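PDB 5BY3: BtGH115A from Bacteroides thetaiotaomicron, which acts as a family GH115 4-O-methyl-alpha-glucuronidase with specificity for decorated arabinogalactans. Local coordinates for residues 655-659 / 669-673; 676-682 / 755-761; 693-699 / 765-770. All blocks are in the same frame, centred on the assembly; numbering follows the deposited sequence.

How the interactions relate
All three contacts lie in the C-terminal part of the chain, in two antiparallel sheets that pack on each other. Interactions 1 and 3, with centres about 10 Å apart, belong to one sheet: strand 670-672 lies beside strand 766-772, with Ala670 N 2.9 Å from Leu768 O. Interaction 2 belongs to the second sheet, its centre about 12 Å from that of interaction 1 and 14 Å from that of interaction 3. Leu678 CD1 meets Ala657 CB at 3.7 Å, while Phe680 CZ reaches Leu768 CD2 at 4.0 Å, making an apolar layer between the sheets. None of the three contacts includes the nickel ligands Leu404 and Asp436; the sulfate sits at interaction 3, on Arg695.

Interaction 1. Residues 655-659 / 669-673; sequences GNAIV and AAEIK
Val659 reaches over the carbonyl of Ala669, just before strand 670-672 of the short hairpin. The CG1 methyl of Val659 lies 3.4 Å from Ala669 O, carried there because CG1 stands anti to the backbone N (chi1 -170°), and Val659 CA adds a CA-H...O contact to the same oxygen. Ala669 CB turns away from 655-659 and packs on Ile767 and Asp769 of strand 766-772.

Ala670 forms an antiparallel non-hydrogen-bonded pair with Val659, their CA atoms 3.9 Å apart. Its methyl, Ala670 CB, sits against the carbonyl oxygen Ile658 O, 3.4 Å away, and touches the methyl of Ala657, CB to CB 3.8 Å.

At Glu671 the backbone takes over. Glu671 N donates to Ile658 O at 2.9 Å with an N-H...O angle of 158°, the donor tilted 32° from the carbonyl plane. Toward the same strand, Glu671 O meets Ala657 CA at 3.4 Å in a CA-H...O contact. The side chain of Glu671 runs out extended, and its OE1 is met by Lys673 NZ at 2.8 Å, from above the carboxylate plane.

Ile672 then sends CG1 to Ala657 CB, 4.1 Å away, so that this alanine methyl sits between Ala670 and Ile672 and also touches Leu678 of the other sheet. Lys673 ends the walk; two successive bends near its backbone fold the chain back to close the salt bridge with Glu671.

Between the two segments there is one conventional hydrogen bond, the rest being CA-H...O and methyl contacts; just past Val659, a backbone bond between Ala669 and Cys660 adds to the pairing. The side chains that reach across are apolar, two of them only methyls, and the charges of Glu671 and Lys673 pair with each other within one segment instead of binding the two together.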
loop_
_atom_site.group_PDB
_atom_site.type_symbol
_atom_site.label_atom_id
_atom_site.label_comp_id
_atom_site.label_asym_id
_atom_site.label_seq_id
_atom_site.Cartn_x
_atom_site.Cartn_y
_atom_site.Cartn_z
ATOM N N GLY A 655 -12.649 -29.929 -11.710
ATOM C CA GLY A 655 -11.760 -28.790 -11.779
ATOM C C GLY A 655 -11.148 -28.395 -10.449
ATOM O O GLY A 655 -11.798 -28.471 -9.394
ATOM N N ASN A 656 -9.898 -27.944 -10.532
ATOM C CA ASN A 656 -9.147 -27.424 -9.392
ATOM C C ASN A 656 -8.795 -25.922 -9.520
ATOM O O ASN A 656 -8.139 -25.462 -10.489
ATOM C CB ASN A 656 -7.895 -28.299 -9.140
ATOM C CG ASN A 656 -7.211 -27.996 -7.811
ATOM O OD1 ASN A 656 -7.857 -27.942 -6.746
ATOM N ND2 ASN A 656 -5.889 -27.800 -7.864
ATOM N N ALA A 657 -9.244 -25.162 -8.523
ATOM C CA ALA A 657 -8.956 -23.733 -8.444
ATOM C C ALA A 657 -8.702 -23.311 -6.999
ATOM O O ALA A 657 -9.600 -23.354 -6.173
ATOM C CB ALA A 657 -10.094 -22.933 -9.069
ATOM N N ILE A 658 -7.479 -22.892 -6.704
ATOM C CA ILE A 658 -7.115 -22.497 -5.355
ATOM C C ILE A 658 -7.647 -21.101 -5.034
ATOM O O ILE A 658 -7.411 -20.147 -5.779
ATOM C CB ILE A 658 -5.587 -22.587 -5.097
ATOM C CG1 ILE A 658 -4.999 -23.923 -5.630
ATOM C CG2 ILE A 658 -5.281 -22.367 -3.597
ATOM C CD1 ILE A 658 -5.669 -25.191 -5.093
ATOM N N VAL A 659 -8.408 -21.027 -3.943
ATOM C CA VAL A 659 -8.968 -19.785 -3.421
ATOM C C VAL A 659 -7.822 -18.828 -3.129
ATOM O O VAL A 659 -6.809 -19.246 -2.565
ATOM C CB VAL A 659 -9.756 -20.001 -2.100
ATOM C CG1 VAL A 659 -10.525 -18.747 -1.731
ATOM C CG2 VAL A 659 -10.719 -21.178 -2.196
ATOM N N ALA A 669 -13.072 -15.811 -4.443
ATOM C CA ALA A 669 -12.342 -15.834 -5.715
ATOM C C ALA A 669 -11.212 -16.873 -5.708
ATOM O O ALA A 669 -10.609 -17.104 -4.653
ATOM C CB ALA A 669 -11.811 -14.445 -6.080
ATOM N N ALA A 670 -10.937 -17.483 -6.878
ATOM C CA ALA A 670 -9.943 -18.585 -6.999
ATOM C C ALA A 670 -9.212 -18.587 -8.333
ATOM O O ALA A 670 -9.821 -18.281 -9.351
ATOM C CB ALA A 670 -10.614 -19.934 -6.791
ATOM N N GLU A 671 -7.931 -18.955 -8.322
ATOM C CA GLU A 671 -7.097 -18.905 -9.527
ATOM C C GLU A 671 -7.241 -20.179 -10.329
ATOM O O GLU A 671 -7.011 -21.262 -9.810
ATOM C CB GLU A 671 -5.622 -18.674 -9.188
ATOM C CG GLU A 671 -4.730 -18.604 -10.431
ATOM C CD GLU A 671 -3.229 -18.622 -10.131
ATOM O OE1 GLU A 671 -2.831 -19.086 -9.031
ATOM O OE2 GLU A 671 -2.439 -18.193 -11.016
ATOM N N ILE A 672 -7.645 -20.056 -11.585
ATOM C CA ILE A 672 -7.644 -21.213 -12.485
ATOM C C ILE A 672 -6.352 -21.106 -13.241
ATOM O O ILE A 672 -6.146 -20.144 -13.984
ATOM C CB ILE A 672 -8.832 -21.221 -13.459
ATOM C CG1 ILE A 672 -10.139 -21.040 -12.695
ATOM C CG2 ILE A 672 -8.837 -22.499 -14.281
ATOM C CD1 ILE A 672 -11.315 -20.635 -13.569
ATOM N N LYS A 673 -5.471 -22.076 -13.028
ATOM C CA LYS A 673 -4.155 -22.058 -13.669
ATOM C C LYS A 673 -4.380 -22.262 -15.153
ATOM O O LYS A 673 -5.424 -22.806 -15.559
ATOM C CB LYS A 673 -3.214 -23.140 -13.102
ATOM C CG LYS A 673 -2.919 -23.069 -11.605
ATOM C CD LYS A 673 -2.087 -21.845 -11.245
ATOM C CE LYS A 673 -1.470 -21.943 -9.855
ATOM N NZ LYS A 673 -0.639 -20.732 -9.562
#

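Interaction 2. Residues 676-682 / 755-761; sequences DALTFSF and HQLVIKA
Three antiparallel hydrogen-bonded pairs, Leu678 with Ile759, Phe680 with Leu757 and Phe682 with His755, each use both N-H and C=O of both residues. The middle pair is the straightest: Phe680 N to Leu757 O is 2.8 Å at 173°, and Leu757 N returns to Phe680 O at 2.7 Å. Ala761 N adds a seventh bond, to Asp676 O at 2.9 Å. Between the rungs, CA-H groups lean on the same oxygens, as Gln756 CA does on Phe680 O at 3.2 Å.

With CG between its backbone N and carbonyl carbon (chi1 61°), Phe682 holds its ring over His755 CB, which lies 3.9 Å from the centroid, toward the rim. The two rings barely overlap. A serine in place of Phe682 would probably lose this CH-pi contact and open a gap over His755 CB. The Asp714 carboxylate serves twice: OD2 takes His755 ND1, OD1 takes Gln756 N.

Backbone bonds from Gln756, Val758 and Lys760 to Asp714, Ser712 and Thr710 place strand 755-761 beside 708-713. Thr679 bonds on its own outer edge to Lys653. Leu678 and Phe680 pack on Leu768 of strand 766-772, with Phe680 stacked on Trp647.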
loop_
_atom_site.group_PDB
_atom_site.type_symbol
_atom_site.label_atom_id
_atom_site.label_comp_id
_atom_site.label_asym_id
_atom_site.label_seq_id
_atom_site.Cartn_x
_atom_site.Cartn_y
_atom_site.Cartn_z
ATOM N N ASP A 676 -6.077 -25.296 -17.095
ATOM C CA ASP A 676 -7.101 -25.929 -16.226
ATOM C C ASP A 676 -8.481 -25.401 -16.508
ATOM O O ASP A 676 -8.634 -24.350 -17.139
ATOM C CB ASP A 676 -6.790 -25.781 -14.735
ATOM C CG ASP A 676 -5.603 -26.620 -14.305
ATOM O OD1 ASP A 676 -4.951 -27.238 -15.183
ATOM O OD2 ASP A 676 -5.322 -26.670 -13.084
ATOM N N ALA A 677 -9.480 -26.151 -16.049
ATOM C CA ALA A 677 -10.886 -25.811 -16.231
ATOM C C ALA A 677 -11.668 -26.114 -14.997
ATOM O O ALA A 677 -11.350 -27.052 -14.275
ATOM C CB ALA A 677 -11.498 -26.575 -17.397
ATOM N N LEU A 678 -12.678 -25.278 -14.771
ATOM C CA LEU A 678 -13.792 -25.547 -13.880
ATOM C C LEU A 678 -15.058 -25.935 -14.667
ATOM O O LEU A 678 -15.292 -25.469 -15.798
ATOM C CB LEU A 678 -14.059 -24.324 -13.012
ATOM C CG LEU A 678 -13.389 -24.253 -11.636
ATOM C CD1 LEU A 678 -12.023 -24.954 -11.553
ATOM C CD2 LEU A 678 -13.349 -22.798 -11.171
ATOM N N THR A 679 -15.875 -26.775 -14.042
ATOM C CA THR A 679 -17.013 -27.414 -14.681
ATOM C C THR A 679 -18.210 -27.191 -13.731
ATOM O O THR A 679 -18.178 -27.612 -12.571
ATOM C CB THR A 679 -16.675 -28.914 -14.918
ATOM O OG1 THR A 679 -15.526 -29.041 -15.784
ATOM C CG2 THR A 679 -17.858 -29.727 -15.491
ATOM N N PHE A 680 -19.230 -26.468 -14.198
ATOM C CA PHE A 680 -20.433 -26.176 -13.384
ATOM C C PHE A 680 -21.635 -26.880 -13.976
ATOM O O PHE A 680 -21.763 -26.958 -15.198
ATOM C CB PHE A 680 -20.733 -24.676 -13.319
ATOM C CG PHE A 680 -19.660 -23.881 -12.666
ATOM C CD1 PHE A 680 -18.573 -23.423 -13.399
ATOM C CD2 PHE A 680 -19.715 -23.614 -11.316
ATOM C CE1 PHE A 680 -17.561 -22.713 -12.793
ATOM C CE2 PHE A 680 -18.712 -22.892 -10.705
ATOM C CZ PHE A 680 -17.632 -22.443 -11.441
ATOM N N SER A 681 -22.528 -27.361 -13.119
ATOM C CA SER A 681 -23.676 -28.113 -13.598
ATOM C C SER A 681 -25.011 -27.609 -13.048
ATOM O O SER A 681 -25.115 -27.083 -11.911
ATOM C CB SER A 681 -23.494 -29.620 -13.360
ATOM O OG SER A 681 -23.534 -29.914 -11.974
ATOM N N PHE A 682 -26.034 -27.791 -13.879
ATOM C CA PHE A 682 -27.347 -27.273 -13.574
ATOM C C PHE A 682 -28.396 -28.033 -14.362
ATOM O O PHE A 682 -28.090 -28.686 -15.384
ATOM C CB PHE A 682 -27.418 -25.754 -13.848
ATOM C CG PHE A 682 -27.147 -25.373 -15.283
ATOM C CD1 PHE A 682 -25.843 -25.336 -15.785
ATOM C CD2 PHE A 682 -28.195 -25.052 -16.135
ATOM C CE1 PHE A 682 -25.590 -24.999 -17.111
ATOM C CE2 PHE A 682 -27.949 -24.710 -17.461
ATOM C CZ PHE A 682 -26.643 -24.680 -17.948
ATOM N N HIS A 755 -27.229 -30.090 -17.830
ATOM C CA HIS A 755 -26.154 -29.374 -18.557
ATOM C C HIS A 755 -24.911 -29.157 -17.725
ATOM O O HIS A 755 -24.982 -29.048 -16.494
ATOM C CB HIS A 755 -26.595 -27.993 -19.058
ATOM C CG HIS A 755 -27.961 -27.964 -19.642
ATOM N ND1 HIS A 755 -28.206 -28.248 -20.969
ATOM C CD2 HIS A 755 -29.161 -27.691 -19.078
ATOM C CE1 HIS A 755 -29.503 -28.151 -21.197
ATOM N NE2 HIS A 755 -30.104 -27.808 -20.069
ATOM N N GLN A 756 -23.791 -29.037 -18.429
ATOM C CA GLN A 756 -22.530 -28.623 -17.851
ATOM C C GLN A 756 -21.890 -27.428 -18.590
ATOM O O GLN A 756 -21.850 -27.410 -19.828
ATOM C CB GLN A 756 -21.565 -29.808 -17.820
ATOM C CG GLN A 756 -21.828 -30.773 -16.682
ATOM C CD GLN A 756 -21.103 -32.084 -16.859
ATOM O OE1 GLN A 756 -19.944 -32.130 -17.302
ATOM N NE2 GLN A 756 -21.781 -33.168 -16.505
ATOM N N LEU A 757 -21.381 -26.460 -17.819
ATOM C CA LEU A 757 -20.689 -25.287 -18.343
ATOM C C LEU A 757 -19.227 -25.374 -17.961
ATOM O O LEU A 757 -18.900 -25.373 -16.776
ATOM C CB LEU A 757 -21.287 -23.995 -17.758
ATOM C CG LEU A 757 -20.745 -22.679 -18.362
ATOM C CD1 LEU A 757 -21.460 -22.318 -19.660
ATOM C CD2 LEU A 757 -20.859 -21.543 -17.365
ATOM N N VAL A 758 -18.351 -25.441 -18.959
ATOM C CA VAL A 758 -16.919 -25.534 -18.702
ATOM C C VAL A 758 -16.201 -24.201 -19.006
ATOM O O VAL A 758 -16.202 -23.717 -20.151
ATOM C CB VAL A 758 -16.306 -26.761 -19.424
ATOM C CG1 VAL A 758 -14.779 -26.741 -19.414
ATOM C CG2 VAL A 758 -16.827 -28.047 -18.788
ATOM N N ILE A 759 -15.626 -23.615 -17.947
ATOM C CA ILE A 759 -14.724 -22.428 -18.009
ATOM C C ILE A 759 -13.244 -22.847 -17.933
ATOM O O ILE A 759 -12.778 -23.334 -16.895
ATOM C CB ILE A 759 -15.074 -21.381 -16.902
ATOM C CG1 ILE A 759 -16.491 -20.830 -17.114
ATOM C CG2 ILE A 759 -14.077 -20.232 -16.896
ATOM C CD1 ILE A 759 -17.228 -20.460 -15.847
ATOM N N LYS A 760 -12.518 -22.668 -19.030
ATOM C CA LYS A 760 -11.104 -23.038 -19.098
ATOM C C LYS A 760 -10.182 -21.808 -19.183
ATOM O O LYS A 760 -10.440 -20.898 -19.976
ATOM C CB LYS A 760 -10.875 -23.958 -20.298
ATOM C CG LYS A 760 -9.488 -24.573 -20.355
ATOM C CD LYS A 760 -9.343 -25.563 -21.492
ATOM C CE LYS A 760 -7.875 -25.829 -21.752
ATOM N NZ LYS A 760 -7.650 -27.118 -22.469
ATOM N N ALA A 761 -9.104 -21.789 -18.394
ATOM C CA ALA A 761 -8.131 -20.705 -18.472
ATOM C C ALA A 761 -7.123 -20.944 -19.583
ATOM O O ALA A 761 -6.487 -22.010 -19.618
ATOM C CB ALA A 761 -7.391 -20.564 -17.160
#

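Interaction 3. Residues 693-699 / 765-770; sequences DIRLLPN and GVILDQ. With SO4 (sulfate ion), chain B.
A classic beta bulge interrupts the antiparallel pairing of strands 689-696 and 766-772, in a C-terminal region consistent with a galactose-binding-like beta-sandwich. Asp769 and Gln770 both face Arg695, so the register slips by one residue. Arg695 O is gripped twice from the same face of its plane: Asp769 N comes to 2.8 Å, and Gln770 N, standing above the carbonyl plane, to 3.1 Å. In return Arg695 N donates to Gln770 O at 2.8 Å. Past the bulge the ladder resumes, with Leu697 N bonded to Ile767 O.

Arg695 lays its CB and CG against Gln770 CB, the guanidinium and amide planes turned 86° to each other. The chain then bends sharply, the second torsion near eclipsed (chi2 -17°), which swings the guanidinium toward Asp693. There Arg695 NE forms a salt bridge with Asp693 OD1, 2.8 Å away, in the guanidinium plane but from above that of the carboxylate. The outer edge takes a sulfate ion, probably from the crystallisation liquor: Arg695 NH2 is 2.6 Å from SO4 O1, and NH1 adds a weak bond to the same oxygen. Gln740 ties the group together, its amide serving Arg695 NH1, Gln770 OE1 and Asp769 OD2.

Away from these charges the packing is apolar. Ile694 CG2 meets Leu768 CD1 at 3.7 Å, the two side chains crossing at about a right angle. Leu697 and Ile767 instead lie alongside each other, pointing the same way, and both touch Gln416 of helix 411-423, so this end of the sheet abuts that helix. The return bond of this pair passes through a water, beside the inverse gamma turn centred on Pro698: it donates to Leu697 O at 2.6 Å and accepts from Ile767 N at 3.0 Å.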
loop_
_atom_site.group_PDB
_atom_site.type_symbol
_atom_site.label_atom_id
_atom_site.label_comp_id
_atom_site.label_asym_id
_atom_site.label_seq_id
_atom_site.Cartn_x
_atom_site.Cartn_y
_atom_site.Cartn_z
ATOM N N ASP A 693 -23.028 -14.977 -17.121
ATOM C CA ASP A 693 -22.505 -13.732 -16.534
ATOM C C ASP A 693 -21.314 -14.125 -15.670
ATOM O O ASP A 693 -21.471 -14.736 -14.628
ATOM C CB ASP A 693 -23.626 -13.100 -15.698
ATOM C CG ASP A 693 -23.310 -11.684 -15.205
ATOM O OD1 ASP A 693 -22.149 -11.236 -15.327
ATOM O OD2 ASP A 693 -24.242 -11.035 -14.644
ATOM N N ILE A 694 -20.125 -13.810 -16.139
ATOM C CA ILE A 694 -18.876 -14.268 -15.529
ATOM C C ILE A 694 -18.139 -13.059 -14.959
ATOM O O ILE A 694 -17.941 -12.056 -15.656
ATOM C CB ILE A 694 -17.971 -15.008 -16.544
ATOM C CG1 ILE A 694 -18.715 -16.190 -17.151
ATOM C CG2 ILE A 694 -16.689 -15.500 -15.885
ATOM C CD1 ILE A 694 -18.031 -16.778 -18.365
ATOM N N ARG A 695 -17.764 -13.156 -13.690
ATOM C CA ARG A 695 -17.160 -12.061 -12.978
ATOM C C ARG A 695 -15.758 -12.521 -12.572
ATOM O O ARG A 695 -15.574 -13.615 -12.005
ATOM C CB ARG A 695 -17.959 -11.743 -11.723
ATOM C CG ARG A 695 -19.307 -11.006 -11.771
ATOM C CD ARG A 695 -19.683 -10.241 -13.020
ATOM N NE ARG A 695 -21.117 -9.878 -13.044
ATOM C CZ ARG A 695 -21.725 -8.990 -12.241
ATOM N NH1 ARG A 695 -21.061 -8.345 -11.277
ATOM N NH2 ARG A 695 -23.028 -8.746 -12.392
ATOM N N LEU A 696 -14.764 -11.694 -12.883
ATOM C CA LEU A 696 -13.374 -12.036 -12.654
ATOM C C LEU A 696 -12.670 -10.872 -11.990
ATOM O O LEU A 696 -13.147 -9.739 -12.018
ATOM C CB LEU A 696 -12.651 -12.399 -13.956
ATOM C CG LEU A 696 -13.287 -13.419 -14.897
ATOM C CD1 LEU A 696 -13.862 -12.693 -16.116
ATOM C CD2 LEU A 696 -12.219 -14.428 -15.287
ATOM N N LEU A 697 -11.525 -11.160 -11.385
ATOM C CA LEU A 697 -10.688 -10.109 -10.828
ATOM C C LEU A 697 -10.205 -9.304 -12.027
ATOM O O LEU A 697 -9.690 -9.917 -12.985
ATOM C CB LEU A 697 -9.504 -10.703 -10.051
ATOM C CG LEU A 697 -8.699 -9.731 -9.182
ATOM C CD1 LEU A 697 -9.546 -9.223 -8.027
ATOM C CD2 LEU A 697 -7.382 -10.365 -8.700
ATOM N N PRO A 698 -10.403 -7.958 -12.009
ATOM C CA PRO A 698 -9.935 -7.150 -13.136
ATOM C C PRO A 698 -8.399 -6.930 -13.103
ATOM O O PRO A 698 -7.915 -5.817 -13.347
ATOM C CB PRO A 698 -10.674 -5.838 -12.943
ATOM C CG PRO A 698 -10.763 -5.695 -11.437
ATOM C CD PRO A 698 -10.834 -7.105 -10.879
ATOM N N ASN A 699 -7.623 -7.989 -12.863
ATOM C CA ASN A 699 -6.179 -7.812 -12.880
ATOM C C ASN A 699 -5.647 -7.743 -14.351
ATOM O O ASN A 699 -6.442 -7.852 -15.327
ATOM C CB ASN A 699 -5.484 -8.866 -12.026
ATOM C CG ASN A 699 -5.579 -10.239 -12.627
ATOM O OD1 ASN A 699 -4.757 -10.602 -13.445
ATOM N ND2 ASN A 699 -6.591 -10.998 -12.250
ATOM N N GLY A 765 -2.647 -15.495 -15.110
ATOM C CA GLY A 765 -3.283 -15.033 -13.853
ATOM C C GLY A 765 -4.774 -14.749 -13.928
ATOM O O GLY A 765 -5.201 -13.590 -13.767
ATOM N N VAL A 766 -5.551 -15.813 -14.178
ATOM C CA VAL A 766 -7.006 -15.749 -14.411
ATOM C C VAL A 766 -7.689 -16.062 -13.103
ATOM O O VAL A 766 -7.510 -17.169 -12.549
ATOM C CB VAL A 766 -7.460 -16.814 -15.423
ATOM C CG1 VAL A 766 -8.978 -16.924 -15.503
ATOM C CG2 VAL A 766 -6.850 -16.538 -16.789
ATOM N N ILE A 767 -8.459 -15.110 -12.583
ATOM C CA ILE A 767 -9.024 -15.353 -11.269
ATOM C C ILE A 767 -10.511 -15.154 -11.337
ATOM O O ILE A 767 -10.974 -14.028 -11.569
ATOM C CB ILE A 767 -8.373 -14.473 -10.183
ATOM C CG1 ILE A 767 -6.919 -14.859 -10.006
ATOM C CG2 ILE A 767 -9.072 -14.649 -8.846
ATOM C CD1 ILE A 767 -6.014 -13.652 -9.880
ATOM N N LEU A 768 -11.232 -16.261 -11.146
ATOM C CA LEU A 768 -12.687 -16.276 -11.162
ATOM C C LEU A 768 -13.252 -15.820 -9.829
ATOM O O LEU A 768 -12.758 -16.212 -8.774
ATOM C CB LEU A 768 -13.218 -17.673 -11.542
ATOM C CG LEU A 768 -14.753 -17.807 -11.656
ATOM C CD1 LEU A 768 -15.357 -17.074 -12.849
ATOM C CD2 LEU A 768 -15.191 -19.267 -11.651
ATOM N N ASP A 769 -14.294 -14.997 -9.896
ATOM C CA ASP A 769 -14.994 -14.471 -8.719
ATOM C C ASP A 769 -16.404 -15.028 -8.662
ATOM O O ASP A 769 -16.730 -15.724 -7.732
ATOM C CB ASP A 769 -15.031 -12.929 -8.729
ATOM C CG ASP A 769 -15.174 -12.333 -7.337
ATOM O OD1 ASP A 769 -14.924 -13.083 -6.397
ATOM O OD2 ASP A 769 -15.493 -11.125 -7.164
ATOM N N GLN A 770 -17.241 -14.717 -9.646
ATOM C CA GLN A 770 -18.633 -15.189 -9.653
ATOM C C GLN A 770 -19.058 -15.682 -11.019
ATOM O O GLN A 770 -18.439 -15.349 -12.022
ATOM C CB GLN A 770 -19.585 -14.099 -9.207
ATOM C CG GLN A 770 -19.313 -13.629 -7.782
ATOM C CD GLN A 770 -20.107 -12.395 -7.388
ATOM O OE1 GLN A 770 -19.968 -11.330 -7.991
ATOM N NE2 GLN A 770 -20.951 -12.536 -6.384
HETATM S S SO4 B . -24.194 -5.501 -10.245
HETATM O O1 SO4 B . -23.652 -6.491 -11.213
HETATM O O2 SO4 B . -25.258 -4.675 -10.879
HETATM O O3 SO4 B . -24.741 -6.209 -9.063
HETATM O O4 SO4 B . -23.101 -4.590 -9.843
HETATM O O HOH W 1 -8.558 -12.258 -13.356
#